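Local coordinates for tripeptidase (Staphylococcus aureus subsp. aureus, PDB 3RZA), which probably cleaves tripeptides as a metal-dependent hydrolase of the M20 peptidase family, with zinc and calcium ions bound in the crystal, at residues A[44-47]-A[48-52]; A[254-257]-A[258-261]; A[311-314]-A[315-319]. One frame throughout, in Å; residues are numbered along the deposited sequence.

Contact 1. Residues A[44-47]-A[48-52]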
ATOM      1  N   SER A  44     -11.414  20.499 -23.352  1.00 18.16           N
ATOM      2  CA  SER A  44     -11.893  21.856 -23.704  1.00 20.90           C
ATOM      3  C   SER A  44     -11.176  22.565 -24.867  1.00 21.04           C
ATOM      4  O   SER A  44     -11.761  23.436 -25.497  1.00 24.39           O
ATOM      5  CB  SER A  44     -11.848  22.779 -22.470  1.00 21.93           C
ATOM      6  OG  SER A  44     -10.536  23.031 -22.079  1.00 24.23           O
ATOM      7  N   THR A  45      -9.919  22.218 -25.130  1.00 22.21           N
ATOM      8  CA  THR A  45      -9.174  22.802 -26.257  1.00 21.90           C
ATOM      9  C   THR A  45      -9.458  22.097 -27.585  1.00 21.07           C
ATOM     10  O   THR A  45      -9.702  22.760 -28.602  1.00 22.01           O
ATOM     11  CB  THR A  45      -7.679  22.815 -25.988  1.00 22.93           C
ATOM     12  OG1 THR A  45      -7.422  23.663 -24.877  1.00 23.11           O
ATOM     13  CG2 THR A  45      -6.923  23.363 -27.174  1.00 25.19           C
ATOM     14  N   ILE A  46      -9.398  20.771 -27.594  1.00 20.08           N
ATOM     15  CA  ILE A  46      -9.613  20.025 -28.844  1.00 18.17           C
ATOM     16  C   ILE A  46     -11.090  20.083 -29.332  1.00 18.70           C
ATOM     17  O   ILE A  46     -11.344  20.095 -30.554  1.00 17.98           O
ATOM     18  CB  ILE A  46      -9.118  18.555 -28.741  1.00 17.08           C
ATOM     19  CG1 ILE A  46      -8.935  17.964 -30.138  1.00 16.23           C
ATOM     20  CG2 ILE A  46     -10.077  17.699 -27.884  1.00 15.89           C
ATOM     21  CD1 ILE A  46      -8.311  16.612 -30.128  1.00 12.47           C
ATOM     22  N   GLN A  47     -12.037  20.196 -28.395  1.00 17.79           N
ATOM     23  CA  GLN A  47     -13.450  20.086 -28.737  1.00 17.98           C
ATOM     24  C   GLN A  47     -13.957  21.134 -29.718  1.00 18.45           C
ATOM     25  O   GLN A  47     -14.522  20.739 -30.738  1.00 15.73           O
ATOM     26  CB  GLN A  47     -14.350  19.994 -27.489  1.00 17.95           C
ATOM     27  CG  GLN A  47     -15.806  19.546 -27.794  1.00 15.89           C
ATOM     28  CD  GLN A  47     -16.803  20.691 -27.770  1.00 20.57           C
ATOM     29  OE1 GLN A  47     -16.489  21.822 -28.159  1.00 18.12           O
ATOM     30  NE2 GLN A  47     -18.030  20.394 -27.331  1.00 15.28           N
ATOM     31  N   PRO A  48     -13.759  22.459 -29.431  1.00 20.73           N
ATOM     32  CA  PRO A  48     -14.131  23.479 -30.446  1.00 22.04           C
ATOM     33  C   PRO A  48     -13.333  23.429 -31.765  1.00 21.28           C
ATOM     34  O   PRO A  48     -13.851  23.863 -32.789  1.00 23.61           O
ATOM     35  CB  PRO A  48     -13.874  24.831 -29.723  1.00 23.34           C
ATOM     36  CG  PRO A  48     -13.645  24.508 -28.315  1.00 25.01           C
ATOM     37  CD  PRO A  48     -13.180  23.101 -28.235  1.00 22.41           C
ATOM     38  N   ILE A  49     -12.092  22.936 -31.739  1.00 21.20           N
ATOM     39  CA  ILE A  49     -11.310  22.721 -32.985  1.00 18.81           C
ATOM     40  C   ILE A  49     -11.950  21.632 -33.871  1.00 18.58           C
ATOM     41  O   ILE A  49     -12.132  21.836 -35.071  1.00 18.87           O
ATOM     42  CB  ILE A  49      -9.829  22.380 -32.691  1.00 18.78           C
ATOM     43  CG1 ILE A  49      -9.097  23.599 -32.050  1.00 18.38           C
ATOM     44  CG2 ILE A  49      -9.138  21.967 -33.950  1.00 15.65           C
ATOM     45  CD1 ILE A  49      -7.682  23.283 -31.477  1.00 15.66           C
ATOM     46  N   LEU A  50     -12.346  20.517 -33.262  1.00 18.56           N
ATOM     47  CA  LEU A  50     -13.069  19.468 -33.970  1.00 18.58           C
ATOM     48  C   LEU A  50     -14.429  19.919 -34.486  1.00 18.04           C
ATOM     49  O   LEU A  50     -14.774  19.616 -35.622  1.00 17.39           O
ATOM     50  CB  LEU A  50     -13.242  18.217 -33.102  1.00 18.97           C
ATOM     51  CG  LEU A  50     -12.025  17.343 -32.887  1.00 18.59           C
ATOM     52  CD1 LEU A  50     -12.310  16.368 -31.782  1.00 17.06           C
ATOM     53  CD2 LEU A  50     -11.654  16.600 -34.140  1.00 18.69           C
ATOM     54  N   LYS A  51     -15.193  20.616 -33.649  1.00 18.89           N
ATOM     55  CA  LYS A  51     -16.493  21.172 -34.046  1.00 20.36           C
ATOM     56  C   LYS A  51     -16.401  21.953 -35.352  1.00 21.25           C
ATOM     57  O   LYS A  51     -17.174  21.681 -36.274  1.00 18.76           O
ATOM     58  CB  LYS A  51     -17.086  22.061 -32.942  1.00 20.78           C
ATOM     59  CG  LYS A  51     -18.404  22.762 -33.336  1.00 24.98           C
ATOM     60  CD  LYS A  51     -19.096  23.398 -32.139  1.00 29.26           C
ATOM     61  CE  LYS A  51     -20.539  23.751 -32.479  1.00 30.56           C
ATOM     62  NZ  LYS A  51     -21.243  24.397 -31.358  1.00 29.77           N
ATOM     63  N   GLU A  52     -15.443  22.879 -35.439  1.00 19.90           N
ATOM     64  CA  GLU A  52     -15.255  23.679 -36.676  1.00 22.13           C
ATOM     65  C   GLU A  52     -14.893  22.847 -37.911  1.00 20.77           C
ATOM     66  O   GLU A  52     -15.309  23.188 -39.017  1.00 19.80           O
ATOM     67  CB  GLU A  52     -14.162  24.735 -36.510  1.00 21.75           C
ATOM     68  CG  GLU A  52     -14.415  25.876 -35.481  1.00 27.15           C
ATOM     69  CD  GLU A  52     -15.769  26.528 -35.594  1.00 25.54           C
ATOM     70  OE1 GLU A  52     -16.234  26.785 -36.730  1.00 25.26           O
ATOM     71  OE2 GLU A  52     -16.382  26.782 -34.538  1.00 27.56           O
TER
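Pro48 lays its ring carbon CD 3.1 Å from Ser44 O, in the first turn of helix 46-56. Having no N-H to give, the proline suits this first turn, where its own nitrogen has no backbone bond to make. The side chain of Gln47, just before it, crosses the ring at about a right angle, with OE1 3.5 Å from Pro48 CD. Next along, Ile49 sends its CG1 branch back toward the start of the helix, and CD1 ends 3.6 Å from Thr45 O.

Leu50 N makes a regular helical bond back to Ile46 O, 2.9 Å long and close to straight at 167°. Its side chain meets that of Ile46 at a slant, CD1 lying 4.1 Å from Ile46 CG1. That meeting depends on the Ile46 torsion, which swings CG1 opposite the backbone N (chi1 -162°). Lys51 N then bonds Gln47 O at 3.0 Å, while its extended side chain leads off to a salt bridge with Glu63.

Gln47 NE2 bonds both Glu63 and the backbone O of Asn75, so the Gln47-Lys51 face is tied toward strand 60-63 and touches Leu77 of strand 77-81, whereas Ile46 and Leu50 pack on Lys131 and Leu134 of helix 128-147.

Contact 2. Residues A[254-257]-A[258-261]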
ATOM      1  N   GLY A 254      -1.726  -2.351   6.576  1.00 20.77           N
ATOM      2  CA  GLY A 254      -0.790  -2.502   7.654  1.00 23.02           C
ATOM      3  C   GLY A 254       0.248  -1.412   7.699  1.00 25.57           C
ATOM      4  O   GLY A 254       0.702  -0.935   6.662  1.00 28.80           O
ATOM      5  N   SER A 255       0.670  -1.070   8.918  1.00 28.61           N
ATOM      6  CA  SER A 255       1.580   0.061   9.191  1.00 29.32           C
ATOM      7  C   SER A 255       2.939  -0.335   9.761  1.00 28.26           C
ATOM      8  O   SER A 255       3.899   0.440   9.631  1.00 29.30           O
ATOM      9  CB  SER A 255       0.914   1.011  10.192  1.00 31.95           C
ATOM     10  OG  SER A 255       0.684   0.355  11.443  1.00 36.32           O
ATOM     11  N   ALA A 256       3.027  -1.482  10.454  1.00 23.49           N
ATOM     12  CA  ALA A 256       4.265  -1.837  11.146  1.00 21.03           C
ATOM     13  C   ALA A 256       4.384  -3.341  11.400  1.00 19.82           C
ATOM     14  O   ALA A 256       3.375  -4.038  11.663  1.00 21.92           O
ATOM     15  CB  ALA A 256       4.385  -1.023  12.492  1.00 19.94           C
ATOM     16  N   THR A 257       5.612  -3.837  11.354  1.00 19.47           N
ATOM     17  CA  THR A 257       5.880  -5.284  11.557  1.00 20.00           C
ATOM     18  C   THR A 257       5.482  -5.794  12.940  1.00 19.62           C
ATOM     19  O   THR A 257       5.011  -6.926  13.063  1.00 20.46           O
ATOM     20  CB  THR A 257       7.345  -5.647  11.251  1.00 19.10           C
ATOM     21  OG1 THR A 257       8.222  -4.856  12.056  1.00 22.04           O
ATOM     22  CG2 THR A 257       7.637  -5.400   9.779  1.00 20.85           C
ATOM     23  N   ASN A 258       5.583  -4.925  13.948  1.00 19.17           N
ATOM     24  CA  ASN A 258       5.287  -5.271  15.351  1.00 19.43           C
ATOM     25  C   ASN A 258       3.830  -5.058  15.801  1.00 20.02           C
ATOM     26  O   ASN A 258       3.536  -5.212  16.999  1.00 17.72           O
ATOM     27  CB  ASN A 258       6.250  -4.527  16.300  1.00 21.24           C
ATOM     28  CG  ASN A 258       6.003  -3.014  16.348  1.00 26.33           C
ATOM     29  OD1 ASN A 258       5.598  -2.407  15.361  1.00 23.87           O
ATOM     30  ND2 ASN A 258       6.277  -2.409  17.495  1.00 29.62           N
ATOM     31  N   ILE A 259       2.932  -4.749  14.851  1.00 17.89           N
ATOM     32  CA  ILE A 259       1.499  -4.551  15.120  1.00 19.42           C
ATOM     33  C   ILE A 259       0.684  -5.508  14.260  1.00 18.18           C
ATOM     34  O   ILE A 259       0.931  -5.610  13.057  1.00 20.36           O
ATOM     35  CB  ILE A 259       1.101  -3.064  14.805  1.00 20.42           C
ATOM     36  CG1 ILE A 259       1.836  -2.100  15.748  1.00 25.14           C
ATOM     37  CG2 ILE A 259      -0.410  -2.862  14.903  1.00 26.09           C
ATOM     38  CD1 ILE A 259       1.563  -2.329  17.253  1.00 25.04           C
ATOM     39  N   VAL A 260      -0.277  -6.216  14.866  1.00 20.44           N
ATOM     40  CA  VAL A 260      -1.252  -7.005  14.099  1.00 18.59           C
ATOM     41  C   VAL A 260      -2.085  -6.001  13.261  1.00 19.93           C
ATOM     42  O   VAL A 260      -2.648  -5.050  13.818  1.00 21.98           O
ATOM     43  CB  VAL A 260      -2.172  -7.915  15.008  1.00 20.58           C
ATOM     44  CG1 VAL A 260      -3.216  -8.688  14.159  1.00 19.63           C
ATOM     45  CG2 VAL A 260      -1.348  -8.913  15.810  1.00 15.94           C
ATOM     46  N   ALA A 261      -2.080  -6.184  11.928  1.00 17.39           N
ATOM     47  CA  ALA A 261      -2.718  -5.249  10.984  1.00 18.45           C
ATOM     48  C   ALA A 261      -4.227  -5.315  11.106  1.00 16.81           C
ATOM     49  O   ALA A 261      -4.802  -6.392  10.978  1.00 18.96           O
ATOM     50  CB  ALA A 261      -2.300  -5.590   9.515  1.00 16.86           C
TER
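Ala256 O accepts the N-H of Ile259 at 3.3 Å, closing a type I beta turn from Ala256 to Ile259, with Thr257 and Asn258 at its corners. The N-H points well at the oxygen, at 162°, but it comes from above the carbonyl plane, 63° out of it; the bond is on the long side, and its donor does not sit on a lone pair. The turn lies in the loop joining antiparallel strands 244-253 and 263-272, about 40 Å from the centre of the chain, in what is probably the lid (dimerisation) domain of an M20-family peptidase.

On one side of the turn Asn258 folds its amide back over the preceding residues. Its CG sits between the backbone N and the carbonyl carbon (chi1 69°), which brings OD1 to 3.4 Å from the methyl CB of Ala256. That same methyl faces Ile259 CG1 at 4.3 Å, a loose apolar touch beside the turn bond. The other end of the amide, Asn258 ND2, makes a weak hydrogen bond to a citrate, probably from the crystallisation liquor.

The loop is also part of the dimer interface. Asn247 of the second subunit gives ND2 to both Thr257 O and Ile259 O, and Lys250 of that subunit bonds Gly254 O, so backbone oxygens from both halves of the loop meet the partner chain. Where the loop's two ends come together again, Gly254 has a positive phi, and its bare CA takes the methyl of Ala261 at a CA to CB distance of 3.9 Å.

Contact 3. Residues A[311-314]-A[315-319]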
ATOM      1  N   PHE A 311     -22.677  -6.785 -24.331  1.00 19.51           N
ATOM      2  CA  PHE A 311     -23.587  -6.992 -25.448  1.00 19.68           C
ATOM      3  C   PHE A 311     -23.047  -8.099 -26.365  1.00 19.32           C
ATOM      4  O   PHE A 311     -21.894  -8.548 -26.239  1.00 16.84           O
ATOM      5  CB  PHE A 311     -23.805  -5.684 -26.230  1.00 19.63           C
ATOM      6  CG  PHE A 311     -22.592  -5.220 -27.003  1.00 21.60           C
ATOM      7  CD1 PHE A 311     -21.604  -4.464 -26.388  1.00 25.75           C
ATOM      8  CD2 PHE A 311     -22.432  -5.549 -28.355  1.00 24.33           C
ATOM      9  CE1 PHE A 311     -20.478  -4.047 -27.096  1.00 20.07           C
ATOM     10  CE2 PHE A 311     -21.300  -5.150 -29.064  1.00 19.25           C
ATOM     11  CZ  PHE A 311     -20.330  -4.393 -28.436  1.00 23.93           C
ATOM     12  N   LYS A 312     -23.915  -8.566 -27.241  1.00 21.89           N
ATOM     13  CA  LYS A 312     -23.557  -9.505 -28.292  1.00 22.48           C
ATOM     14  C   LYS A 312     -24.552  -9.243 -29.399  1.00 22.03           C
ATOM     15  O   LYS A 312     -25.756  -9.390 -29.180  1.00 21.58           O
ATOM     16  CB  LYS A 312     -23.664 -10.952 -27.783  1.00 25.13           C
ATOM     17  CG  LYS A 312     -23.384 -12.096 -28.842  1.00 29.05           C
ATOM     18  CD  LYS A 312     -21.953 -12.079 -29.381  1.00 26.24           C
ATOM     19  CE  LYS A 312     -21.741 -13.135 -30.480  1.00 31.83           C
ATOM     20  NZ  LYS A 312     -22.330 -12.752 -31.858  1.00 33.66           N
ATOM     21  N   ILE A 313     -24.069  -8.784 -30.549  1.00 19.82           N
ATOM     22  CA  ILE A 313     -24.919  -8.584 -31.714  1.00 20.33           C
ATOM     23  C   ILE A 313     -24.922  -9.890 -32.530  1.00 22.25           C
ATOM     24  O   ILE A 313     -23.866 -10.492 -32.785  1.00 23.34           O
ATOM     25  CB  ILE A 313     -24.453  -7.400 -32.576  1.00 17.51           C
ATOM     26  CG1 ILE A 313     -24.276  -6.119 -31.727  1.00 17.84           C
ATOM     27  CG2 ILE A 313     -25.442  -7.165 -33.696  1.00 18.03           C
ATOM     28  CD1 ILE A 313     -25.476  -5.719 -30.911  1.00 15.95           C
ATOM     29  N   ASN A 314     -26.116 -10.346 -32.880  1.00 23.06           N
ATOM     30  CA  ASN A 314     -26.302 -11.528 -33.709  1.00 24.11           C
ATOM     31  C   ASN A 314     -25.517 -11.368 -35.029  1.00 22.91           C
ATOM     32  O   ASN A 314     -25.575 -10.319 -35.669  1.00 21.39           O
ATOM     33  CB  ASN A 314     -27.810 -11.724 -33.949  1.00 23.41           C
ATOM     34  CG  ASN A 314     -28.137 -12.969 -34.731  1.00 28.11           C
ATOM     35  OD1 ASN A 314     -27.673 -13.166 -35.866  1.00 27.05           O
ATOM     36  ND2 ASN A 314     -29.009 -13.783 -34.171  1.00 25.37           N
ATOM     37  N   ASP A 315     -24.804 -12.418 -35.431  1.00 25.01           N
ATOM     38  CA  ASP A 315     -23.899 -12.348 -36.596  1.00 27.95           C
ATOM     39  C   ASP A 315     -24.594 -12.169 -37.959  1.00 28.48           C
ATOM     40  O   ASP A 315     -23.921 -11.820 -38.924  1.00 27.99           O
ATOM     41  CB  ASP A 315     -22.991 -13.585 -36.657  1.00 31.14           C
ATOM     42  CG  ASP A 315     -22.017 -13.653 -35.485  1.00 39.72           C
ATOM     43  OD1 ASP A 315     -20.855 -13.178 -35.639  1.00 40.62           O
ATOM     44  OD2 ASP A 315     -22.433 -14.159 -34.407  1.00 47.50           O
ATOM     45  N   ASN A 316     -25.918 -12.404 -38.026  1.00 26.18           N
ATOM     46  CA  ASN A 316     -26.717 -12.170 -39.240  1.00 27.17           C
ATOM     47  C   ASN A 316     -27.317 -10.761 -39.356  1.00 25.74           C
ATOM     48  O   ASN A 316     -27.976 -10.466 -40.358  1.00 24.15           O
ATOM     49  CB  ASN A 316     -27.844 -13.209 -39.332  1.00 28.80           C
ATOM     50  CG  ASN A 316     -27.338 -14.621 -39.177  1.00 30.56           C
ATOM     51  OD1 ASN A 316     -27.731 -15.326 -38.253  1.00 33.39           O
ATOM     52  ND2 ASN A 316     -26.407 -15.020 -40.044  1.00 31.67           N
ATOM     53  N   GLU A 317     -27.096  -9.905 -38.348  1.00 22.66           N
ATOM     54  CA  GLU A 317     -27.606  -8.537 -38.363  1.00 23.40           C
ATOM     55  C   GLU A 317     -26.922  -7.719 -39.431  1.00 22.30           C
ATOM     56  O   GLU A 317     -25.734  -7.934 -39.699  1.00 19.43           O
ATOM     57  CB  GLU A 317     -27.384  -7.834 -37.020  1.00 24.81           C
ATOM     58  CG  GLU A 317     -28.364  -8.244 -35.939  1.00 30.79           C
ATOM     59  CD  GLU A 317     -29.754  -7.624 -36.112  1.00 37.45           C
ATOM     60  OE1 GLU A 317     -29.876  -6.371 -36.170  1.00 39.12           O
ATOM     61  OE2 GLU A 317     -30.722  -8.402 -36.164  1.00 38.72           O
ATOM     62  N   ALA A 318     -27.695  -6.809 -40.051  1.00 19.68           N
ATOM     63  CA  ALA A 318     -27.207  -5.885 -41.092  1.00 21.42           C
ATOM     64  C   ALA A 318     -25.904  -5.191 -40.722  1.00 19.81           C
ATOM     65  O   ALA A 318     -24.988  -5.113 -41.543  1.00 21.32           O
ATOM     66  CB  ALA A 318     -28.280  -4.823 -41.411  1.00 18.54           C
ATOM     67  N   VAL A 319     -25.833  -4.689 -39.482  1.00 18.97           N
ATOM     68  CA  VAL A 319     -24.640  -3.982 -39.001  1.00 17.08           C
ATOM     69  C   VAL A 319     -23.348  -4.824 -39.053  1.00 17.72           C
ATOM     70  O   VAL A 319     -22.277  -4.292 -39.379  1.00 18.71           O
ATOM     71  CB  VAL A 319     -24.856  -3.376 -37.574  1.00 17.62           C
ATOM     72  CG1 VAL A 319     -25.061  -4.469 -36.503  1.00 15.80           C
ATOM     73  CG2 VAL A 319     -23.712  -2.455 -37.210  1.00 13.07           C
TER
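Between the end of strand 299-312 and helix 318-329 the backbone makes a type I beta turn from Asn314 to Glu317, closed by Glu317 N donating to Asn314 O at 3.1 Å, with the donor above the carbonyl plane.

Asn314 grips the turn a second time through its side chain. With CG opposite the backbone N (chi1 -177°), the amide reaches forward beside the following peptide, and OD1 takes the N-H of Asn316 at 2.9 Å, in the carbonyl plane and nearly straight at 164°. The residue thus accepts with both of its oxygens: the backbone one from Glu317, the side-chain one from Asn316. This is the geometry of an Asx turn overlaid on the beta turn, and it lies where the chain leaves the strand and heads into the helix, whose N-cap position is Glu317.

Upstream, Lys312 bends at chi2 and chi4 so that its ammonium curls forward along the chain. NZ is 2.9 Å from Asp315 OD2 in a salt bridge, meeting that oxygen from above the carboxylate plane, and it also bonds Ile313 O. The two partners hold the ammonium between the strand end and the turn, and Asp315 O in turn takes a bond from Lys321 on the helix.

The apolar side belongs to Ile313. Its CG2 meets Glu317 CG at 3.8 Å, the two side chains crossing at about a right angle, and Val319 CG1 at 3.9 Å. Ile313 and Val319 both rest on Val356 of strand 355-359, and Val319 O bonds the hydroxyl of Tyr183.

All three contacts are local, but they serve different parts of the fold. Contact 1, partly buried, is a helix start whose sides meet strands and a second helix; contacts 2 and 3 lie at the surface. Contact 2 sits about 52 Å from contact 1 and 54 Å from contact 3, centre to centre, and is the one whose loop meets the second subunit. Backbone bonds run through each, yet only contact 3 adds a salt bridge between its own segments, whereas in contact 1 the polar ends of Gln47 and Lys51 find their partners in other elements of the same chain. Strand 194-209 pairs with both 263-272, beyond contact 2, and 299-312, entering contact 3.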